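Local structure of DNA mismatch repair protein MutS (Thermus aquaticus, 1EWQ) at residues E402-D407 against E500-E505; G350-S355 against S376-E381; T337-G342 against E505-A510. The protein takes part in the repair of mismatches in DNA, probably by recognising them, and has a weak ATPase activity. One frame throughout, in Å; residues are numbered along the deposited sequence.

Contact 1. Residues E402-D407 against E500-E505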
loop_
_atom_site.group_PDB
_atom_site.type_symbol
_atom_site.label_atom_id
_atom_site.label_comp_id
_atom_site.label_asym_id
_atom_site.label_seq_id
_atom_site.Cartn_x
_atom_site.Cartn_y
_atom_site.Cartn_z
ATOM N N GLU C 402 9.254 -48.091 -0.328
ATOM C CA GLU C 402 9.679 -49.388 -0.821
ATOM C C GLU C 402 8.873 -50.512 -0.192
ATOM O O GLU C 402 8.595 -50.507 1.012
ATOM C CB GLU C 402 11.168 -49.595 -0.550
ATOM C CG GLU C 402 12.055 -48.841 -1.523
ATOM C CD GLU C 402 13.522 -48.928 -1.169
ATOM O OE1 GLU C 402 14.031 -50.066 -1.019
ATOM O OE2 GLU C 402 14.166 -47.857 -1.042
ATOM N N GLY C 403 8.489 -51.471 -1.030
ATOM C CA GLY C 403 7.713 -52.604 -0.559
ATOM C C GLY C 403 6.207 -52.410 -0.602
ATOM O O GLY C 403 5.456 -53.326 -0.262
ATOM N N TYR C 404 5.745 -51.236 -1.019
ATOM C CA TYR C 404 4.309 -50.996 -1.070
ATOM C C TYR C 404 3.697 -51.576 -2.344
ATOM O O TYR C 404 2.776 -52.395 -2.287
ATOM C CB TYR C 404 4.000 -49.494 -0.998
ATOM C CG TYR C 404 2.517 -49.199 -0.947
ATOM C CD1 TYR C 404 1.774 -49.443 0.209
ATOM C CD2 TYR C 404 1.841 -48.747 -2.076
ATOM C CE1 TYR C 404 0.395 -49.248 0.236
ATOM C CE2 TYR C 404 0.465 -48.554 -2.061
ATOM C CZ TYR C 404 -0.250 -48.806 -0.905
ATOM O OH TYR C 404 -1.609 -48.624 -0.906
ATOM N N ASP C 405 4.207 -51.141 -3.490
ATOM C CA ASP C 405 3.702 -51.609 -4.774
ATOM C C ASP C 405 4.757 -52.451 -5.488
ATOM O O ASP C 405 5.801 -51.939 -5.888
ATOM C CB ASP C 405 3.308 -50.413 -5.632
ATOM C CG ASP C 405 2.768 -50.817 -6.985
ATOM O OD1 ASP C 405 3.477 -50.614 -7.991
ATOM O OD2 ASP C 405 1.633 -51.339 -7.042
ATOM N N PRO C 406 4.486 -53.756 -5.668
ATOM C CA PRO C 406 5.414 -54.684 -6.330
ATOM C C PRO C 406 5.903 -54.258 -7.712
ATOM O O PRO C 406 7.082 -54.406 -8.024
ATOM C CB PRO C 406 4.638 -56.004 -6.344
ATOM C CG PRO C 406 3.201 -55.567 -6.323
ATOM C CD PRO C 406 3.202 -54.412 -5.363
ATOM N N ASP C 407 5.005 -53.729 -8.536
ATOM C CA ASP C 407 5.366 -53.264 -9.876
ATOM C C ASP C 407 6.493 -52.233 -9.724
ATOM O O ASP C 407 7.543 -52.335 -10.374
ATOM C CB ASP C 407 4.148 -52.611 -10.542
ATOM C CG ASP C 407 4.351 -52.338 -12.034
ATOM O OD1 ASP C 407 5.461 -51.911 -12.428
ATOM O OD2 ASP C 407 3.386 -52.537 -12.810
ATOM N N GLU C 500 3.170 -42.544 -10.269
ATOM C CA GLU C 500 2.061 -41.607 -10.350
ATOM C C GLU C 500 0.763 -42.410 -10.249
ATOM O O GLU C 500 -0.204 -41.967 -9.624
ATOM C CB GLU C 500 2.068 -40.830 -11.667
ATOM C CG GLU C 500 1.061 -39.679 -11.664
ATOM C CD GLU C 500 0.987 -38.938 -12.984
ATOM O OE1 GLU C 500 0.278 -39.417 -13.899
ATOM O OE2 GLU C 500 1.636 -37.873 -13.113
ATOM N N GLU C 501 0.745 -43.594 -10.866
ATOM C CA GLU C 501 -0.440 -44.450 -10.822
ATOM C C GLU C 501 -0.743 -44.825 -9.368
ATOM O O GLU C 501 -1.894 -44.803 -8.942
ATOM C CB GLU C 501 -0.233 -45.738 -11.642
ATOM C CG GLU C 501 0.165 -45.524 -13.104
ATOM C CD GLU C 501 0.287 -46.832 -13.896
ATOM O OE1 GLU C 501 0.777 -47.841 -13.344
ATOM O OE2 GLU C 501 -0.098 -46.846 -15.083
ATOM N N VAL C 502 0.293 -45.164 -8.609
ATOM C CA VAL C 502 0.103 -45.537 -7.212
ATOM C C VAL C 502 -0.393 -44.344 -6.402
ATOM O O VAL C 502 -1.267 -44.489 -5.550
ATOM C CB VAL C 502 1.404 -46.076 -6.593
ATOM C CG1 VAL C 502 1.196 -46.372 -5.117
ATOM C CG2 VAL C 502 1.832 -47.350 -7.325
ATOM N N PHE C 503 0.160 -43.165 -6.671
ATOM C CA PHE C 503 -0.278 -41.965 -5.967
ATOM C C PHE C 503 -1.776 -41.790 -6.180
ATOM O O PHE C 503 -2.525 -41.597 -5.224
ATOM C CB PHE C 503 0.444 -40.721 -6.485
ATOM C CG PHE C 503 -0.214 -39.437 -6.079
ATOM C CD1 PHE C 503 -0.238 -39.042 -4.745
ATOM C CD2 PHE C 503 -0.867 -38.647 -7.021
ATOM C CE1 PHE C 503 -0.909 -37.876 -4.354
ATOM C CE2 PHE C 503 -1.538 -37.484 -6.641
ATOM C CZ PHE C 503 -1.559 -37.099 -5.299
ATOM N N LEU C 504 -2.204 -41.858 -7.439
ATOM C CA LEU C 504 -3.615 -41.713 -7.782
ATOM C C LEU C 504 -4.494 -42.766 -7.111
ATOM O O LEU C 504 -5.584 -42.452 -6.644
ATOM C CB LEU C 504 -3.802 -41.764 -9.303
ATOM C CG LEU C 504 -3.194 -40.553 -10.020
ATOM C CD1 LEU C 504 -3.395 -40.659 -11.526
ATOM C CD2 LEU C 504 -3.848 -39.280 -9.483
ATOM N N GLU C 505 -4.015 -44.006 -7.051
ATOM C CA GLU C 505 -4.769 -45.085 -6.425
ATOM C C GLU C 505 -4.932 -44.788 -4.933
ATOM O O GLU C 505 -6.019 -44.922 -4.377
ATOM C CB GLU C 505 -4.050 -46.434 -6.633
ATOM C CG GLU C 505 -3.858 -46.819 -8.119
ATOM C CD GLU C 505 -3.002 -48.078 -8.337
ATOM O OE1 GLU C 505 -2.365 -48.567 -7.371
ATOM O OE2 GLU C 505 -2.958 -48.568 -9.493
#
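Val502 faces Tyr404 and Asp405 with its two methyls, one for each neighbour. Asp405 can be followed outward along its side chain. Its CB lies 3.8 Å from CG2 of Val502, and its CG comes nearest, 3.6 Å from the same methyl. Of the two carboxylate oxygens, OD1 stands 3.7 Å from Val502 CG2, while OD2 is a little farther off. With CG anti to the backbone N (chi1 -180°), the carboxylate carbon is set against that methyl, and OD1 also caps Leu408 N, as suits an N-cap aspartate ahead of Pro406 in the first turn. OD2 forms a salt bridge with Arg498, which also pairs with Glu501 and Glu505.

The other methyl, CG1, meets Tyr404 at the ring's edge, near its plane, with CE2 3.8 Å away. It stays beside the CD2-CE2 side of the ring. A branched valine suits this place because it offers a methyl to each partner without lengthening the side chain. An alanine here would probably open a gap beside the tyrosine edge and leave the aspartate carbons without their apolar neighbour.

No hydrogen bond links the two segments directly: van der Waals contact of one valine with a tyrosine edge and a carboxylate joins the start of helix 406-433 to helix 479-511, while Arg498 probably offsets the acidic charges gathered around it.

Contact 2. Residues G350-S355 against S376-E381; sequences GALRRS and SPLKEE
Leu352 and Leu378 meet by their methyls, CD2 of the first lying 4.3 Å from CD1 of the second. The two helices run antiparallel, and the leucines reach into the groove between them from opposite walls. Leu378 leaves its backbone toward the other helix. Leu352 starts out more obliquely, but with CG anti to the backbone N (chi1 174°) its CD2 methyl finishes close to the opposite leucine. Leu352 also touches Leu382, and Leu378 touches Leu356, so the pair belongs to a longer apolar seam in which leucine suits both sides.

Arg353 and Lys379 mark the closest approach of the backbones, with their CA atoms 5.6 Å apart. Such proximity is consistent with the way the two long side chains quit the interface beyond their first carbons, each running off in a different direction. What remains between the helices is backbone and aliphatic chain, with Lys379 CG 4.4 Å from the carbonyl O of Arg353. The lysine side chain also lies against Leu356 and Gln357, and that of the arginine against Leu382. The arginine extends to the loop after helix 376-385, where its NH1 bonds to Val387 O. The lysine instead bends back near its tip (chi3 84°), and its NZ makes a weak bond to Ser376 O in its own first turn.

Together the segments form part of an antiparallel helical hairpin, of a long helix 346-366 and a short helix 376-385. Leucine methyls and the aliphatic stems of charged residues supply the contact; Arg353 finds carbonyl partners in the loop after the second helix, while the lysine amine bonds weakly to the start of its own helix.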
loop_
_atom_site.group_PDB
_atom_site.type_symbol
_atom_site.label_atom_id
_atom_site.label_comp_id
_atom_site.label_asym_id
_atom_site.label_seq_id
_atom_site.Cartn_x
_atom_site.Cartn_y
_atom_site.Cartn_z
ATOM N N GLY C 350 -0.012 -36.182 2.868
ATOM C CA GLY C 350 0.892 -36.242 4.001
ATOM C C GLY C 350 0.211 -35.571 5.176
ATOM O O GLY C 350 0.140 -36.127 6.277
ATOM N N ALA C 351 -0.305 -34.370 4.933
ATOM C CA ALA C 351 -1.007 -33.626 5.972
ATOM C C ALA C 351 -2.209 -34.444 6.457
ATOM O O ALA C 351 -2.504 -34.479 7.648
ATOM C CB ALA C 351 -1.465 -32.272 5.428
ATOM N N LEU C 352 -2.890 -35.113 5.529
ATOM C CA LEU C 352 -4.042 -35.930 5.884
ATOM C C LEU C 352 -3.637 -37.038 6.856
ATOM O O LEU C 352 -4.272 -37.221 7.892
ATOM C CB LEU C 352 -4.684 -36.543 4.630
ATOM C CG LEU C 352 -5.827 -37.542 4.879
ATOM C CD1 LEU C 352 -6.884 -36.932 5.803
ATOM C CD2 LEU C 352 -6.448 -37.951 3.554
ATOM N N ARG C 353 -2.582 -37.774 6.518
ATOM C CA ARG C 353 -2.092 -38.849 7.380
ATOM C C ARG C 353 -1.723 -38.306 8.760
ATOM O O ARG C 353 -2.069 -38.900 9.775
ATOM C CB ARG C 353 -0.861 -39.522 6.759
ATOM C CG ARG C 353 -0.220 -40.573 7.655
ATOM C CD ARG C 353 1.087 -41.067 7.068
ATOM N NE ARG C 353 2.045 -39.975 6.951
ATOM C CZ ARG C 353 3.186 -40.051 6.275
ATOM N NH1 ARG C 353 3.519 -41.174 5.646
ATOM N NH2 ARG C 353 3.995 -39.001 6.221
ATOM N N ARG C 354 -1.009 -37.186 8.793
ATOM C CA ARG C 354 -0.624 -36.587 10.065
ATOM C C ARG C 354 -1.866 -36.320 10.911
ATOM O O ARG C 354 -1.909 -36.652 12.099
ATOM C CB ARG C 354 0.143 -35.273 9.843
ATOM C CG ARG C 354 0.277 -34.443 11.127
ATOM C CD ARG C 354 1.218 -33.240 11.020
ATOM N NE ARG C 354 0.917 -32.293 9.944
ATOM C CZ ARG C 354 -0.290 -31.810 9.655
ATOM N NH1 ARG C 354 -1.353 -32.189 10.352
ATOM N NH2 ARG C 354 -0.430 -30.911 8.685
ATOM N N SER C 355 -2.881 -35.735 10.283
ATOM C CA SER C 355 -4.130 -35.416 10.969
ATOM C C SER C 355 -4.873 -36.661 11.451
ATOM O O SER C 355 -5.441 -36.670 12.543
ATOM C CB SER C 355 -5.041 -34.607 10.048
ATOM O OG SER C 355 -4.422 -33.392 9.682
ATOM N N SER C 376 -8.909 -45.067 11.079
ATOM C CA SER C 376 -7.632 -45.756 11.204
ATOM C C SER C 376 -7.312 -46.573 9.954
ATOM O O SER C 376 -6.158 -46.656 9.550
ATOM C CB SER C 376 -7.602 -46.642 12.459
ATOM O OG SER C 376 -8.686 -47.543 12.493
ATOM N N PRO C 377 -8.329 -47.174 9.312
ATOM C CA PRO C 377 -7.979 -47.944 8.112
ATOM C C PRO C 377 -7.353 -47.101 6.988
ATOM O O PRO C 377 -6.446 -47.565 6.300
ATOM C CB PRO C 377 -9.308 -48.604 7.718
ATOM C CG PRO C 377 -10.345 -47.729 8.338
ATOM C CD PRO C 377 -9.749 -47.347 9.657
ATOM N N LEU C 378 -7.822 -45.868 6.817
ATOM C CA LEU C 378 -7.288 -44.967 5.790
ATOM C C LEU C 378 -5.891 -44.518 6.235
ATOM O O LEU C 378 -4.957 -44.415 5.434
ATOM C CB LEU C 378 -8.192 -43.735 5.646
ATOM C CG LEU C 378 -8.117 -42.858 4.386
ATOM C CD1 LEU C 378 -8.612 -41.462 4.725
ATOM C CD2 LEU C 378 -6.705 -42.778 3.857
ATOM N N LYS C 379 -5.771 -44.252 7.532
ATOM C CA LYS C 379 -4.524 -43.817 8.143
ATOM C C LYS C 379 -3.425 -44.846 7.878
ATOM O O LYS C 379 -2.317 -44.505 7.469
ATOM C CB LYS C 379 -4.735 -43.656 9.651
ATOM C CG LYS C 379 -3.572 -43.040 10.406
ATOM C CD LYS C 379 -3.825 -43.049 11.913
ATOM C CE LYS C 379 -3.454 -44.379 12.566
ATOM N NZ LYS C 379 -4.176 -45.564 12.020
ATOM N N GLU C 380 -3.749 -46.113 8.109
ATOM C CA GLU C 380 -2.796 -47.199 7.917
ATOM C C GLU C 380 -2.335 -47.325 6.471
ATOM O O GLU C 380 -1.144 -47.525 6.217
ATOM C CB GLU C 380 -3.410 -48.527 8.376
ATOM C CG GLU C 380 -3.825 -48.547 9.839
ATOM C CD GLU C 380 -4.521 -49.839 10.225
ATOM O OE1 GLU C 380 -5.417 -50.287 9.471
ATOM O OE2 GLU C 380 -4.178 -50.404 11.287
ATOM N N GLU C 381 -3.273 -47.224 5.528
ATOM C CA GLU C 381 -2.925 -47.324 4.112
ATOM C C GLU C 381 -1.992 -46.174 3.748
ATOM O O GLU C 381 -1.029 -46.363 3.006
ATOM C CB GLU C 381 -4.175 -47.266 3.223
ATOM C CG GLU C 381 -5.155 -48.425 3.386
ATOM C CD GLU C 381 -6.164 -48.500 2.239
ATOM O OE1 GLU C 381 -5.740 -48.834 1.109
ATOM O OE2 GLU C 381 -7.369 -48.215 2.457
#

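Contact 3. Residues T337-G342 against E505-A510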
loop_
_atom_site.group_PDB
_atom_site.type_symbol
_atom_site.label_atom_id
_atom_site.label_comp_id
_atom_site.label_asym_id
_atom_site.label_seq_id
_atom_site.Cartn_x
_atom_site.Cartn_y
_atom_site.Cartn_z
ATOM N N THR C 337 -12.565 -31.243 0.117
ATOM C CA THR C 337 -12.990 -30.593 -1.123
ATOM C C THR C 337 -11.983 -30.812 -2.249
ATOM O O THR C 337 -12.367 -31.102 -3.388
ATOM C CB THR C 337 -13.184 -29.063 -0.926
ATOM O OG1 THR C 337 -14.140 -28.825 0.118
ATOM C CG2 THR C 337 -13.682 -28.413 -2.214
ATOM N N ARG C 338 -10.696 -30.662 -1.945
ATOM C CA ARG C 338 -9.674 -30.869 -2.962
ATOM C C ARG C 338 -9.693 -32.337 -3.385
ATOM O O ARG C 338 -9.522 -32.654 -4.563
ATOM C CB ARG C 338 -8.288 -30.472 -2.434
ATOM C CG ARG C 338 -8.118 -28.963 -2.263
ATOM C CD ARG C 338 -6.741 -28.570 -1.754
ATOM N NE ARG C 338 -5.677 -28.785 -2.728
ATOM C CZ ARG C 338 -5.533 -28.115 -3.876
ATOM N NH1 ARG C 338 -6.394 -27.164 -4.230
ATOM N NH2 ARG C 338 -4.503 -28.390 -4.675
ATOM N N LEU C 339 -9.908 -33.230 -2.422
ATOM C CA LEU C 339 -9.985 -34.651 -2.716
ATOM C C LEU C 339 -11.149 -34.912 -3.668
ATOM O O LEU C 339 -10.978 -35.553 -4.704
ATOM C CB LEU C 339 -10.180 -35.467 -1.430
ATOM C CG LEU C 339 -8.928 -35.819 -0.611
ATOM C CD1 LEU C 339 -9.317 -36.360 0.752
ATOM C CD2 LEU C 339 -8.092 -36.840 -1.387
ATOM N N GLU C 340 -12.330 -34.406 -3.308
ATOM C CA GLU C 340 -13.532 -34.608 -4.116
ATOM C C GLU C 340 -13.398 -34.024 -5.518
ATOM O O GLU C 340 -13.966 -34.561 -6.467
ATOM C CB GLU C 340 -14.765 -33.986 -3.431
ATOM C CG GLU C 340 -15.096 -34.567 -2.061
ATOM C CD GLU C 340 -16.079 -33.711 -1.273
ATOM O OE1 GLU C 340 -16.158 -32.492 -1.536
ATOM O OE2 GLU C 340 -16.758 -34.250 -0.374
ATOM N N LEU C 341 -12.656 -32.926 -5.643
ATOM C CA LEU C 341 -12.464 -32.265 -6.929
ATOM C C LEU C 341 -11.292 -32.811 -7.745
ATOM O O LEU C 341 -10.986 -32.286 -8.808
ATOM C CB LEU C 341 -12.271 -30.754 -6.722
ATOM C CG LEU C 341 -13.519 -29.974 -6.296
ATOM C CD1 LEU C 341 -13.172 -28.529 -5.962
ATOM C CD2 LEU C 341 -14.540 -30.040 -7.416
ATOM N N GLY C 342 -10.632 -33.850 -7.241
ATOM C CA GLY C 342 -9.508 -34.427 -7.958
ATOM C C GLY C 342 -8.263 -33.556 -8.040
ATOM O O GLY C 342 -7.481 -33.678 -8.990
ATOM N N GLU C 505 -4.015 -44.006 -7.051
ATOM C CA GLU C 505 -4.769 -45.085 -6.425
ATOM C C GLU C 505 -4.932 -44.788 -4.933
ATOM O O GLU C 505 -6.019 -44.922 -4.377
ATOM C CB GLU C 505 -4.050 -46.434 -6.633
ATOM C CG GLU C 505 -3.858 -46.819 -8.119
ATOM C CD GLU C 505 -3.002 -48.078 -8.337
ATOM O OE1 GLU C 505 -2.365 -48.567 -7.371
ATOM O OE2 GLU C 505 -2.958 -48.568 -9.493
ATOM N N VAL C 506 -3.845 -44.375 -4.291
ATOM C CA VAL C 506 -3.872 -44.048 -2.867
ATOM C C VAL C 506 -4.776 -42.831 -2.632
ATOM O O VAL C 506 -5.535 -42.784 -1.662
ATOM C CB VAL C 506 -2.448 -43.743 -2.345
ATOM C CG1 VAL C 506 -2.489 -43.390 -0.865
ATOM C CG2 VAL C 506 -1.548 -44.955 -2.572
ATOM N N ARG C 507 -4.693 -41.855 -3.529
ATOM C CA ARG C 507 -5.504 -40.650 -3.423
ATOM C C ARG C 507 -6.982 -41.025 -3.474
ATOM O O ARG C 507 -7.789 -40.522 -2.692
ATOM C CB ARG C 507 -5.172 -39.695 -4.565
ATOM C CG ARG C 507 -6.001 -38.421 -4.571
ATOM C CD ARG C 507 -6.279 -38.009 -6.006
ATOM N NE ARG C 507 -5.508 -36.859 -6.433
ATOM C CZ ARG C 507 -5.471 -36.418 -7.687
ATOM N NH1 ARG C 507 -6.159 -37.045 -8.638
ATOM N NH2 ARG C 507 -4.763 -35.340 -7.990
ATOM N N GLU C 508 -7.326 -41.916 -4.401
ATOM C CA GLU C 508 -8.704 -42.374 -4.545
ATOM C C GLU C 508 -9.177 -43.047 -3.251
ATOM O O GLU C 508 -10.338 -42.926 -2.879
ATOM C CB GLU C 508 -8.808 -43.350 -5.720
ATOM C CG GLU C 508 -10.211 -43.844 -6.019
ATOM C CD GLU C 508 -11.159 -42.723 -6.396
ATOM O OE1 GLU C 508 -10.759 -41.835 -7.184
ATOM O OE2 GLU C 508 -12.312 -42.736 -5.910
ATOM N N ARG C 509 -8.277 -43.752 -2.573
ATOM C CA ARG C 509 -8.617 -44.411 -1.314
ATOM C C ARG C 509 -9.031 -43.341 -0.303
ATOM O O ARG C 509 -9.981 -43.526 0.469
ATOM C CB ARG C 509 -7.413 -45.187 -0.753
ATOM C CG ARG C 509 -7.008 -46.451 -1.525
ATOM C CD ARG C 509 -7.768 -47.689 -1.042
ATOM N NE ARG C 509 -9.192 -47.631 -1.372
ATOM C CZ ARG C 509 -10.154 -48.225 -0.664
ATOM N NH1 ARG C 509 -9.853 -48.932 0.425
ATOM N NH2 ARG C 509 -11.423 -48.102 -1.041
ATOM N N ALA C 510 -8.311 -42.225 -0.313
ATOM C CA ALA C 510 -8.591 -41.124 0.598
ATOM C C ALA C 510 -9.882 -40.431 0.199
ATOM O O ALA C 510 -10.707 -40.094 1.054
ATOM C CB ALA C 510 -7.436 -40.114 0.589
HETATM O O HOH W 1 -6.991 -35.453 -11.583
#
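Leu339 and Ala510 are the nearest pair of the two backbones, their CA atoms 7.4 Å apart. Segment 505-510 is helical throughout, whereas 337-342 is the end of helix 332-340, closed by a Schellman motif. Gly342 leaves the helix with a positive phi of 69°, a conformation that glycine adopts readily because it has no CB, and its N bonds back to Leu339 O at 3.1 Å.

The side chain of Leu339 bridges the gap. Its CD2 rests 3.9 Å from Ala510 CB and equally near Arg507 O, while CD1 packs near the carbonyl of Ala510. A small alanine lets the long leucine settle close to the helix backbone.

Arg507 reaches the last residue of the other segment, Gly342, with its guanidinium. Its chain bends at chi2 (-145°) and chi3 (-106°), so that Gly342 O lies over one face of the group. NH2 is 3.3 Å from that oxygen, but the angle is poor for a hydrogen bond; NH2 bonds instead to Ala344 O. A water donates to Gly342 O at 3.2 Å and weakly accepts from Arg507 NH1, linking the two.

With Leu517 also against Leu339 and with Leu349 and Leu352 against Ala510, the contact joins a glycine-ended Schellman turn to the long helix 479-511 in the helical packing of MutS domain III.

From the N terminus, the chain first passes 337-342, the opening half of contact 3, then makes helix 346-366 and folds back at once through contact 2, a closure across only 20 residues. Next, 402-407 starts helix 406-433, and after the four-stranded sheet 439-477 the chain returns along helix 479-511 to close contact 1 and, directly afterwards, contact 3. Contacts 1 and 2 thus follow in series, both within the span of contact 3, and none cross. Contacts 1 and 3 share Glu505. Contact 2 is joined to contact 3 by the Glu381-Arg509 salt bridge, so helix 479-511 joins the hairpin, the preceding helix 332-340 and the lead-in to helix 406-433.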